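Local coordinates for protein dimethylsulfoniopropionate lyase (Roseovarius nubinhibens, PDB 4B29) that probably cleaves dimethylsulfoniopropionate to release dimethyl sulfide, using a zinc-bearing cupin barrel, at residues 153-159 with 199-205; 162-168 with 187-193; 24-28 with 56-60; 30-35 with 85-89. One frame throughout, in Å; residues are numbered along the deposited sequence.

Contact 1 of 4, residues 153-159 with 199-205; sequences EELYSVV and LTLVLWR. With ZN (zinc ion), chain J; PO4 (phosphate ion), chain B; EDO (1,2-ethanediol), chain F.
E153 and R205 open the pairing of strands 153-159 and 199-205 with a salt bridge: NE of R205 reaches OE1 of E153 at 2.7 Å, within 6° of the guanidinium plane, while NH2 adds a weak second bond to the same oxygen. A water donates to E153 OE2 and weakly accepts from R205 NH2, and R205 NH1 donates to F48 O. Charged residues suit this partly exposed end of the pair.

Backbone bonds continue the antiparallel register through L155-L203 and S157-L201, with L155 N 2.7 Å from L203 O. S157 suits its place because a short hydroxyl can fold back on the neighbouring strand: with chi1 at 71°, OG lies 2.8 Å from L201 O, which also takes S157 N. W38 NE1 is a further partner of OG.

The pair belongs to the cupin beta-barrel, and its two faces differ. L155, L201 and L203 lie on one face, where F45 of helix 43-48 touches L155 and L201. The other face lines the metal pocket. There E154 OE1 binds zinc at 2.0 Å, with H150 and H189 as the other protein ligands, and also bonds to H183; OE2 stands 3.2 Å above the W204 ring plane, offset toward the rim. The Y156 hydroxyl donates at 2.6 Å to O3 of a phosphate ion, probably from the crystallisation liquor, which also binds the zinc through O4.

Among the nonpolar contacts, V202 CG2 sits over the centre of the Y156 ring, a CH-pi contact 3.6 Å from the centroid, while T200 CG2 meets the ring edge.

Contact 2 of 4, residues 162-168 with 187-193; sequences RALFHLR and APHAMTT. With ZN (zinc ion), chain J.
A pair of antiparallel strands in the cupin barrel, 163-167 and 189-192, carries the zinc ligand H189 across from L167. NE2 of H189 binds zinc at 2.0 Å. On the far side of the imidazole, ND1 donates to A187 O at 2.8 Å, in both the carbonyl plane and the ring plane, which fixes the ring's rotation and leaves NE2 to the metal; E154 and H150 are the other protein ligands.

Four backbone bonds join L164 with T192 and H166 with A190, and R168 N extends the pairing to P188 O at 2.9 Å. Within this five-stranded sheet, the face of F165, L167, H189 and M191 is directed into the barrel. M191 lies alongside F165, its unbranched chain flexible enough to put CG over the ring centre, 3.8 Å from the centroid; M191 SD, 3.5 Å from F165 CZ, makes an oblique Met-aromatic contact. A163 CB is small enough to approach M191 CG closely.

The other face is more polar. H166 turns the edge of its ring to A190 and T192, and one water lies 2.9 Å from H166 NE2 and 2.6 Å from T192 OG1, whose protein partner is D144.

Contact 3 of 4, residues 24-28 with 56-60; sequences GRAAL and RWADR. With PO4 (phosphate ion), chain C; PO4 (phosphate ion), chain D.
D59 OD1 is met by W57 NE1 and, more loosely, by the charge of R25. The indole N-H donates to it at 2.9 Å on the anti lone pair, with the oxygen close to the ring plane. R25 NH2 is 3.8 Å away from D59 OD1, a long salt bridge in which charges attract but no N-H points at the oxygen.

NE and NH2 of R25 donate to a phosphate ion, probably from the crystallisation liquor: NE to O3 and NH2 to O2, the latter at 2.9 Å. A second phosphate accepts from the backbone N of G24 and R25, at the first turn of the helix.

W57 offers the broad surface of the contact. R25 lays CB and CG over one face, CG standing 3.9 Å from the six-membered ring's centroid, and NE1 of W57 lies 3.4 Å from R25 CZ, over the centre of the guanidinium. The two planes are 33° apart. This long side chain, bent at chi3 (-62°), can thus cover the indole and still reach the phosphate. L28 is apolar and touches the ring edge, L28 CB to W57 CZ3 at 3.8 Å.

The contact ties the start of helix 24-41 to edge strand 56-57, while F127 of neighbouring strand 127-128 meets W57 edge-to-face and also touches L28.

Contact 4 of 4, residues 30-35 with 85-89; sequences HLLEAA and LRDAL
L31 and A88 come closest where segments 30-35 and 85-89 of helices 24-41 and 83-92 pack nearly antiparallel, their axes 9.0 Å apart at an angle of 155°. Small residues make this spacing possible. A88 directs its methyl at the first helix, where it enters a shallow hollow bounded by H30, L31 and A34: A88 CB is 3.7 Å from H30 CD2 and also touches L31 CA and the methyl of A34. The alanine opposite, A34, likewise turns its methyl across the interface and rests against L85 CD1. Two alanines meeting methyl to methyl let the backbones come near, with the CA atoms of L31 and A88 only 5.1 Å apart.

Leucines fill the space beside this alanine contact. L31 sends its chain across to the second helix, CG lying anti to the backbone N (chi1 167°), and its CD1 fits between the two leucines one turn apart there, 3.7 Å from L85 CD1 and 3.5 Å from L89 CD2. The branched end suits such a notch, since one methyl can meet both neighbours while CD2 also touches L89. L85 CD1 in turn occupies the dip formed by L31, A34 and the backbone N of A35.

At the exposed border H30 lays its imidazole obliquely against the A88 methyl; histidine suits this border because its ring can pack through carbon at the edge of solvent.

Beneath the leucines lies the barrel: F118 of strand 115-122 touches both L31 and L89, L120 meets L31 and A35 of helix 24-41, and V159 and L199 receive helix 83-92.

How the contacts relate
Contacts 1 and 4 are buried, contact 2 is partly buried and contact 3 lies at the surface. The two strand pairs belong to different sheets yet meet at the zinc, which takes E154 from contact 1 and H189 from contact 2; Y156 and F165 also pack edge-to-face between them, and contact 2 is nested within the chain loop closed by contact 1. Helix 24-41 serves both contacts 3 and 4, first with a charged and aromatic surface, then with alanine and leucine. Contact 4 reaches contact 1 through V159 and L199, whereas contact 3 stays about 10 Å from contact 1 at the nearest atoms, although both reach the same sheet.

Contact 1 of 4, residues 153-159 with 199-205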
# COMPACT_ATOMS: atom_id res chain seq x y z
N GLU A 153 -8.66 9.94 5.69
CA GLU A 153 -7.72 10.49 4.66
C GLU A 153 -6.61 9.50 4.40
O GLU A 153 -6.25 8.70 5.27
CB GLU A 153 -7.10 11.76 5.19
CG GLU A 153 -8.16 12.91 5.33
CD GLU A 153 -7.57 14.14 5.91
OE1 GLU A 153 -6.33 14.18 6.11
OE2 GLU A 153 -8.27 15.15 6.16
N GLU A 154 -6.00 9.59 3.22
CA GLU A 154 -4.95 8.64 2.87
C GLU A 154 -3.92 9.39 2.05
O GLU A 154 -4.25 10.34 1.34
CB GLU A 154 -5.66 7.57 2.04
CG GLU A 154 -4.94 6.87 1.08
CD GLU A 154 -5.77 5.76 0.48
OE1 GLU A 154 -6.64 6.00 -0.38
OE2 GLU A 154 -5.50 4.61 0.78
N LEU A 155 -2.66 8.98 2.17
CA LEU A 155 -1.56 9.58 1.37
C LEU A 155 -0.83 8.41 0.72
O LEU A 155 -0.14 7.63 1.40
CB LEU A 155 -0.62 10.39 2.28
CG LEU A 155 0.56 11.05 1.53
CD1 LEU A 155 0.08 12.02 0.43
CD2 LEU A 155 1.47 11.77 2.53
N TYR A 156 -1.01 8.26 -0.60
CA TYR A 156 -0.29 7.23 -1.33
C TYR A 156 1.15 7.65 -1.60
O TYR A 156 1.45 8.83 -1.79
CB TYR A 156 -0.94 7.07 -2.75
CG TYR A 156 -1.82 5.89 -2.86
CD1 TYR A 156 -3.14 5.95 -2.36
CD2 TYR A 156 -1.38 4.70 -3.41
CE1 TYR A 156 -4.00 4.82 -2.48
CE2 TYR A 156 -2.20 3.60 -3.53
CZ TYR A 156 -3.50 3.65 -3.02
OH TYR A 156 -4.31 2.56 -3.16
N SER A 157 2.05 6.65 -1.64
CA SER A 157 3.36 6.82 -2.32
C SER A 157 3.52 5.63 -3.24
O SER A 157 2.99 4.54 -2.98
CB SER A 157 4.56 6.93 -1.35
OG SER A 157 4.84 5.66 -0.72
N VAL A 158 4.27 5.86 -4.33
CA VAL A 158 4.63 4.75 -5.19
C VAL A 158 6.04 4.24 -4.84
O VAL A 158 6.99 5.02 -4.75
CB VAL A 158 4.64 5.25 -6.66
CG1 VAL A 158 4.97 4.02 -7.61
CG2 VAL A 158 3.24 5.79 -6.97
N VAL A 159 6.15 2.92 -4.66
CA VAL A 159 7.46 2.35 -4.34
C VAL A 159 8.13 1.89 -5.63
O VAL A 159 9.33 2.19 -5.82
CB VAL A 159 7.34 1.13 -3.39
CG1 VAL A 159 8.75 0.56 -3.05
CG2 VAL A 159 6.66 1.62 -2.06
N LEU A 199 3.59 -1.05 -6.99
CA LEU A 199 3.71 -1.44 -5.56
C LEU A 199 3.67 -0.12 -4.79
O LEU A 199 4.44 0.81 -5.10
CB LEU A 199 5.04 -2.16 -5.36
CG LEU A 199 5.45 -2.58 -3.93
CD1 LEU A 199 4.45 -3.59 -3.38
CD2 LEU A 199 6.91 -3.12 -3.90
N THR A 200 2.77 -0.03 -3.79
CA THR A 200 2.54 1.27 -3.10
C THR A 200 2.72 1.10 -1.60
O THR A 200 2.59 -0.02 -1.08
CB THR A 200 1.10 1.76 -3.32
OG1 THR A 200 0.18 0.75 -2.87
CG2 THR A 200 0.84 2.01 -4.88
N LEU A 201 3.00 2.22 -0.94
CA LEU A 201 3.05 2.24 0.53
C LEU A 201 2.25 3.49 0.92
O LEU A 201 2.51 4.60 0.40
CB LEU A 201 4.51 2.25 1.03
CG LEU A 201 4.53 2.14 2.57
CD1 LEU A 201 5.73 1.28 3.05
CD2 LEU A 201 4.62 3.55 3.14
N VAL A 202 1.27 3.32 1.81
CA VAL A 202 0.22 4.35 1.96
C VAL A 202 0.04 4.66 3.44
O VAL A 202 0.05 3.75 4.26
CB VAL A 202 -1.09 3.77 1.41
CG1 VAL A 202 -2.28 4.72 1.61
CG2 VAL A 202 -0.90 3.43 -0.10
N LEU A 203 -0.10 5.93 3.75
CA LEU A 203 -0.43 6.33 5.14
C LEU A 203 -1.92 6.71 5.23
O LEU A 203 -2.55 7.20 4.25
CB LEU A 203 0.33 7.59 5.54
CG LEU A 203 1.88 7.61 5.34
CD1 LEU A 203 2.48 8.85 5.90
CD2 LEU A 203 2.49 6.34 6.02
N TRP A 204 -2.47 6.55 6.46
CA TRP A 204 -3.89 6.90 6.68
C TRP A 204 -3.99 7.70 7.96
O TRP A 204 -3.19 7.48 8.90
CB TRP A 204 -4.73 5.62 6.91
CG TRP A 204 -4.67 4.55 5.87
CD1 TRP A 204 -3.55 3.78 5.47
CD2 TRP A 204 -5.71 4.20 4.99
NE1 TRP A 204 -3.93 2.92 4.48
CE2 TRP A 204 -5.24 3.15 4.16
CE3 TRP A 204 -7.04 4.63 4.86
CZ2 TRP A 204 -6.05 2.55 3.17
CZ3 TRP A 204 -7.86 4.00 3.86
CH2 TRP A 204 -7.36 2.97 3.06
N ARG A 205 -4.92 8.65 7.98
CA ARG A 205 -5.16 9.39 9.21
C ARG A 205 -6.59 9.91 9.29
O ARG A 205 -7.35 9.86 8.29
CB ARG A 205 -4.20 10.58 9.36
CG ARG A 205 -4.65 11.76 8.46
CD ARG A 205 -3.55 12.84 8.43
NE ARG A 205 -4.05 13.99 7.63
CZ ARG A 205 -3.39 15.13 7.48
NH1 ARG A 205 -2.16 15.31 8.00
NH2 ARG A 205 -3.96 16.13 6.77
ZN ZN J . -8.24 4.85 -0.61
P PO4 B . -7.16 2.18 -1.23
O1 PO4 B . -7.55 0.75 -1.42
O2 PO4 B . -5.93 2.21 -0.31
O3 PO4 B . -6.84 2.89 -2.54
O4 PO4 B . -8.25 2.98 -0.58
C1 EDO F . -2.61 0.71 -0.37
O1 EDO F . -2.33 0.83 -1.77
C2 EDO F . -3.54 -0.46 -0.23
O2 EDO F . -3.95 -0.40 1.12
O HOH W 1 -6.87 17.20 7.15

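Contact 2 of 4, residues 162-168 with 187-193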
# COMPACT_ATOMS: atom_id res chain seq x y z
N ARG A 162 4.40 1.85 -11.79
CA ARG A 162 3.73 3.13 -12.11
C ARG A 162 2.28 2.85 -12.42
O ARG A 162 1.88 1.72 -12.78
CB ARG A 162 4.43 3.83 -13.30
CG ARG A 162 4.21 3.13 -14.58
CD ARG A 162 5.12 3.79 -15.72
NE ARG A 162 4.81 5.11 -16.27
CZ ARG A 162 3.99 5.34 -17.31
NH1 ARG A 162 3.28 4.37 -17.87
NH2 ARG A 162 3.85 6.57 -17.81
N ALA A 163 1.43 3.86 -12.20
CA ALA A 163 0.03 3.70 -12.52
C ALA A 163 -0.65 5.04 -12.68
O ALA A 163 -0.12 6.06 -12.25
CB ALA A 163 -0.72 2.87 -11.38
N LEU A 164 -1.85 5.00 -13.26
CA LEU A 164 -2.66 6.20 -13.47
C LEU A 164 -3.67 6.31 -12.34
O LEU A 164 -4.49 5.40 -12.18
CB LEU A 164 -3.37 6.11 -14.84
CG LEU A 164 -4.16 7.35 -15.20
CD1 LEU A 164 -3.24 8.57 -15.35
CD2 LEU A 164 -4.96 7.00 -16.53
N PHE A 165 -3.59 7.43 -11.61
CA PHE A 165 -4.44 7.69 -10.43
C PHE A 165 -5.56 8.66 -10.72
O PHE A 165 -5.30 9.76 -11.25
CB PHE A 165 -3.57 8.24 -9.30
CG PHE A 165 -2.78 7.17 -8.61
CD1 PHE A 165 -1.61 6.61 -9.20
CD2 PHE A 165 -3.25 6.66 -7.39
CE1 PHE A 165 -0.87 5.60 -8.56
CE2 PHE A 165 -2.51 5.64 -6.71
CZ PHE A 165 -1.33 5.13 -7.28
N HIS A 166 -6.79 8.24 -10.39
CA HIS A 166 -8.01 9.01 -10.59
C HIS A 166 -8.55 9.47 -9.25
O HIS A 166 -8.48 8.70 -8.26
CB HIS A 166 -9.10 8.12 -11.21
CG HIS A 166 -8.65 7.40 -12.46
ND1 HIS A 166 -8.55 8.05 -13.68
CD2 HIS A 166 -8.31 6.11 -12.68
CE1 HIS A 166 -8.14 7.19 -14.60
NE2 HIS A 166 -8.00 6.00 -14.02
N LEU A 167 -9.06 10.69 -9.21
CA LEU A 167 -9.69 11.20 -7.96
C LEU A 167 -10.82 12.12 -8.32
O LEU A 167 -10.65 13.01 -9.15
CB LEU A 167 -8.61 11.98 -7.16
CG LEU A 167 -9.04 12.72 -5.89
CD1 LEU A 167 -9.62 11.73 -4.83
CD2 LEU A 167 -7.87 13.55 -5.31
N ARG A 168 -11.99 11.95 -7.70
CA ARG A 168 -13.10 12.83 -8.03
C ARG A 168 -12.71 14.28 -7.76
O ARG A 168 -12.03 14.60 -6.77
CB ARG A 168 -14.35 12.43 -7.26
CG ARG A 168 -15.00 11.09 -7.79
CD ARG A 168 -15.45 11.03 -9.33
NE ARG A 168 -16.38 12.09 -9.65
CZ ARG A 168 -17.72 12.07 -9.47
NH1 ARG A 168 -18.31 11.00 -8.96
NH2 ARG A 168 -18.47 13.13 -9.80
N ALA A 187 -13.53 11.11 -0.59
CA ALA A 187 -13.45 11.41 -2.04
C ALA A 187 -13.19 10.11 -2.81
O ALA A 187 -12.20 9.42 -2.53
CB ALA A 187 -12.32 12.44 -2.31
N PRO A 188 -14.07 9.74 -3.77
CA PRO A 188 -13.79 8.51 -4.47
C PRO A 188 -12.54 8.62 -5.33
O PRO A 188 -12.24 9.69 -5.88
CB PRO A 188 -15.01 8.30 -5.35
CG PRO A 188 -16.12 9.06 -4.66
CD PRO A 188 -15.43 10.25 -4.05
N HIS A 189 -11.81 7.51 -5.41
CA HIS A 189 -10.57 7.48 -6.20
C HIS A 189 -10.50 6.14 -6.90
O HIS A 189 -11.20 5.17 -6.53
CB HIS A 189 -9.34 7.77 -5.29
CG HIS A 189 -9.38 7.08 -3.95
ND1 HIS A 189 -10.16 7.54 -2.92
CD2 HIS A 189 -8.68 6.02 -3.48
CE1 HIS A 189 -9.98 6.76 -1.85
NE2 HIS A 189 -9.06 5.86 -2.16
N ALA A 190 -9.60 6.04 -7.87
CA ALA A 190 -9.44 4.78 -8.61
C ALA A 190 -8.05 4.75 -9.22
O ALA A 190 -7.29 5.72 -9.11
CB ALA A 190 -10.54 4.70 -9.73
N MET A 191 -7.65 3.61 -9.77
CA MET A 191 -6.30 3.52 -10.28
C MET A 191 -6.26 2.46 -11.39
O MET A 191 -6.88 1.42 -11.25
CB MET A 191 -5.37 3.06 -9.14
CG MET A 191 -3.87 3.14 -9.51
SD MET A 191 -2.85 2.19 -8.31
CE MET A 191 -3.35 0.53 -8.75
N THR A 192 -5.46 2.71 -12.44
CA THR A 192 -5.34 1.76 -13.55
C THR A 192 -3.87 1.46 -13.76
O THR A 192 -3.05 2.39 -13.90
CB THR A 192 -5.84 2.46 -14.84
OG1 THR A 192 -7.17 2.92 -14.60
CG2 THR A 192 -5.79 1.47 -16.04
N THR A 193 -3.52 0.18 -13.81
CA THR A 193 -2.17 -0.17 -14.27
C THR A 193 -2.28 -0.51 -15.78
O THR A 193 -3.26 -1.09 -16.25
CB THR A 193 -1.54 -1.38 -13.56
OG1 THR A 193 -2.51 -2.41 -13.47
CG2 THR A 193 -1.10 -1.02 -12.09
ZN ZN J . -8.24 4.85 -0.61
O HOH W 2 -8.19 4.47 -16.46

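Contact 3 of 4, residues 24-28 with 56-60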
# COMPACT_ATOMS: atom_id res chain seq x y z
N GLY A 24 10.54 -14.54 9.73
CA GLY A 24 9.49 -13.51 9.47
C GLY A 24 9.79 -12.27 10.28
O GLY A 24 9.76 -11.14 9.76
N ARG A 25 10.14 -12.46 11.56
CA ARG A 25 10.41 -11.29 12.40
C ARG A 25 11.55 -10.42 11.86
O ARG A 25 11.48 -9.18 11.83
CB ARG A 25 10.65 -11.74 13.88
CG ARG A 25 10.83 -10.60 14.84
CD ARG A 25 11.34 -11.10 16.25
NE ARG A 25 10.38 -12.01 16.90
CZ ARG A 25 9.81 -11.75 18.10
NH1 ARG A 25 10.03 -10.57 18.70
NH2 ARG A 25 9.00 -12.65 18.66
N ALA A 26 12.61 -11.06 11.37
CA ALA A 26 13.74 -10.30 10.90
C ALA A 26 13.38 -9.54 9.59
O ALA A 26 13.79 -8.40 9.42
CB ALA A 26 14.96 -11.26 10.64
N ALA A 27 12.67 -10.22 8.71
CA ALA A 27 12.32 -9.66 7.36
C ALA A 27 11.36 -8.47 7.61
O ALA A 27 11.51 -7.43 6.97
CB ALA A 27 11.65 -10.69 6.51
N LEU A 28 10.41 -8.64 8.53
CA LEU A 28 9.44 -7.53 8.78
C LEU A 28 10.08 -6.39 9.52
O LEU A 28 9.72 -5.23 9.30
CB LEU A 28 8.19 -8.02 9.53
CG LEU A 28 7.40 -9.08 8.72
CD1 LEU A 28 6.09 -9.35 9.33
CD2 LEU A 28 7.25 -8.81 7.26
N ARG A 56 5.08 -1.64 18.05
CA ARG A 56 5.40 -2.91 18.78
C ARG A 56 5.15 -4.09 17.85
O ARG A 56 4.05 -4.26 17.32
CB ARG A 56 4.37 -3.16 19.95
CG ARG A 56 4.29 -2.21 21.11
CD ARG A 56 5.65 -1.95 21.77
NE ARG A 56 5.57 -0.69 22.52
CZ ARG A 56 6.51 0.25 22.54
NH1 ARG A 56 7.66 0.08 21.87
NH2 ARG A 56 6.31 1.34 23.26
N TRP A 57 6.14 -5.00 17.77
CA TRP A 57 5.94 -6.28 17.07
C TRP A 57 4.69 -7.00 17.52
O TRP A 57 4.51 -7.20 18.73
CB TRP A 57 7.18 -7.15 17.35
CG TRP A 57 7.03 -8.54 16.84
CD1 TRP A 57 6.88 -9.70 17.61
CD2 TRP A 57 7.03 -8.97 15.46
NE1 TRP A 57 6.80 -10.80 16.78
CE2 TRP A 57 6.92 -10.39 15.47
CE3 TRP A 57 7.16 -8.29 14.21
CZ2 TRP A 57 6.91 -11.16 14.28
CZ3 TRP A 57 7.15 -9.05 13.02
CH2 TRP A 57 7.01 -10.47 13.06
N ALA A 58 3.80 -7.36 16.59
CA ALA A 58 2.49 -7.92 16.92
C ALA A 58 2.48 -9.45 16.97
O ALA A 58 1.48 -10.05 17.42
CB ALA A 58 1.42 -7.49 15.90
N ASP A 59 3.52 -10.05 16.38
CA ASP A 59 3.56 -11.49 16.07
C ASP A 59 2.32 -11.99 15.31
O ASP A 59 1.73 -13.02 15.63
CB ASP A 59 3.78 -12.31 17.34
CG ASP A 59 4.58 -13.60 17.05
OD1 ASP A 59 5.82 -13.48 16.80
OD2 ASP A 59 3.94 -14.68 17.14
N ARG A 60 1.97 -11.25 14.26
CA ARG A 60 0.83 -11.64 13.45
C ARG A 60 1.34 -12.68 12.42
O ARG A 60 2.35 -12.40 11.78
CB ARG A 60 0.32 -10.38 12.72
CG ARG A 60 -0.92 -10.70 11.87
CD ARG A 60 -1.50 -9.47 11.17
NE ARG A 60 -1.68 -8.51 12.24
CZ ARG A 60 -2.79 -8.37 12.95
NH1 ARG A 60 -3.89 -9.05 12.62
NH2 ARG A 60 -2.79 -7.50 13.97
P PO4 C . 8.64 -15.53 16.16
O1 PO4 C . 9.09 -16.89 15.64
O2 PO4 C . 8.98 -15.30 17.58
O3 PO4 C . 9.40 -14.45 15.41
O4 PO4 C . 7.14 -15.52 16.02
P PO4 D . 9.01 -16.28 12.11
O1 PO4 D . 9.79 -16.66 10.87
O2 PO4 D . 9.16 -17.47 13.06
O3 PO4 D . 9.49 -14.97 12.76
O4 PO4 D . 7.53 -16.13 11.81

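Contact 4 of 4, residues 30-35 with 85-89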
# COMPACT_ATOMS: atom_id res chain seq x y z
N HIS A 30 13.25 -5.52 9.15
CA HIS A 30 14.05 -4.85 8.16
C HIS A 30 13.11 -3.98 7.27
O HIS A 30 13.47 -2.83 6.94
CB HIS A 30 14.82 -5.88 7.32
CG HIS A 30 15.51 -5.28 6.14
ND1 HIS A 30 16.68 -4.54 6.26
CD2 HIS A 30 15.20 -5.28 4.82
CE1 HIS A 30 17.06 -4.13 5.06
NE2 HIS A 30 16.17 -4.56 4.17
N LEU A 31 11.94 -4.53 6.97
CA LEU A 31 10.94 -3.79 6.15
C LEU A 31 10.51 -2.55 6.93
O LEU A 31 10.39 -1.46 6.34
CB LEU A 31 9.75 -4.66 5.83
CG LEU A 31 8.51 -3.94 5.26
CD1 LEU A 31 8.88 -3.12 3.97
CD2 LEU A 31 7.38 -4.87 4.94
N LEU A 32 10.25 -2.68 8.24
CA LEU A 32 9.83 -1.49 8.98
C LEU A 32 10.89 -0.40 8.97
O LEU A 32 10.57 0.79 8.87
CB LEU A 32 9.44 -1.87 10.44
CG LEU A 32 8.77 -0.73 11.22
CD1 LEU A 32 7.37 -0.44 10.67
CD2 LEU A 32 8.70 -1.15 12.75
N GLU A 33 12.17 -0.79 9.07
CA GLU A 33 13.25 0.18 9.02
C GLU A 33 13.25 0.91 7.65
O GLU A 33 13.45 2.10 7.60
CB GLU A 33 14.60 -0.52 9.25
CG GLU A 33 14.77 -1.06 10.68
CD GLU A 33 15.91 -2.10 10.81
OE1 GLU A 33 16.59 -2.41 9.82
OE2 GLU A 33 16.11 -2.63 11.93
N ALA A 34 13.06 0.15 6.59
CA ALA A 34 13.06 0.71 5.24
C ALA A 34 11.87 1.64 5.08
O ALA A 34 12.02 2.72 4.49
CB ALA A 34 13.01 -0.39 4.20
N ALA A 35 10.74 1.28 5.69
CA ALA A 35 9.54 2.16 5.62
C ALA A 35 9.76 3.44 6.40
O ALA A 35 9.36 4.52 5.98
CB ALA A 35 8.30 1.41 6.12
N LEU A 85 13.47 -0.17 -0.32
CA LEU A 85 12.09 -0.47 0.15
C LEU A 85 11.43 -1.50 -0.72
O LEU A 85 10.80 -2.42 -0.23
CB LEU A 85 11.26 0.82 0.19
CG LEU A 85 9.82 0.61 0.69
CD1 LEU A 85 9.67 -0.10 2.04
CD2 LEU A 85 9.13 2.01 0.73
N ARG A 86 11.59 -1.39 -2.06
CA ARG A 86 10.98 -2.39 -2.91
C ARG A 86 11.53 -3.80 -2.55
O ARG A 86 10.79 -4.76 -2.47
CB ARG A 86 11.31 -2.14 -4.41
CG ARG A 86 10.63 -3.15 -5.30
CD ARG A 86 11.27 -3.11 -6.74
NE ARG A 86 12.66 -3.54 -6.67
CZ ARG A 86 13.46 -3.58 -7.74
NH1 ARG A 86 12.99 -3.20 -8.92
NH2 ARG A 86 14.73 -3.98 -7.65
N ASP A 87 12.86 -3.89 -2.44
CA ASP A 87 13.48 -5.22 -2.18
C ASP A 87 13.08 -5.74 -0.80
O ASP A 87 12.86 -6.96 -0.62
CB ASP A 87 15.00 -5.14 -2.34
CG ASP A 87 15.41 -4.88 -3.80
OD1 ASP A 87 14.53 -4.87 -4.71
OD2 ASP A 87 16.64 -4.71 -4.02
N ALA A 88 12.94 -4.82 0.16
CA ALA A 88 12.47 -5.23 1.50
C ALA A 88 11.04 -5.77 1.45
O ALA A 88 10.70 -6.71 2.18
CB ALA A 88 12.59 -4.09 2.49
N LEU A 89 10.19 -5.18 0.59
CA LEU A 89 8.83 -5.62 0.46
C LEU A 89 8.79 -6.99 -0.19
O LEU A 89 8.01 -7.85 0.21
CB LEU A 89 8.01 -4.60 -0.36
CG LEU A 89 7.68 -3.37 0.50
CD1 LEU A 89 7.23 -2.16 -0.41
CD2 LEU A 89 6.51 -3.73 1.46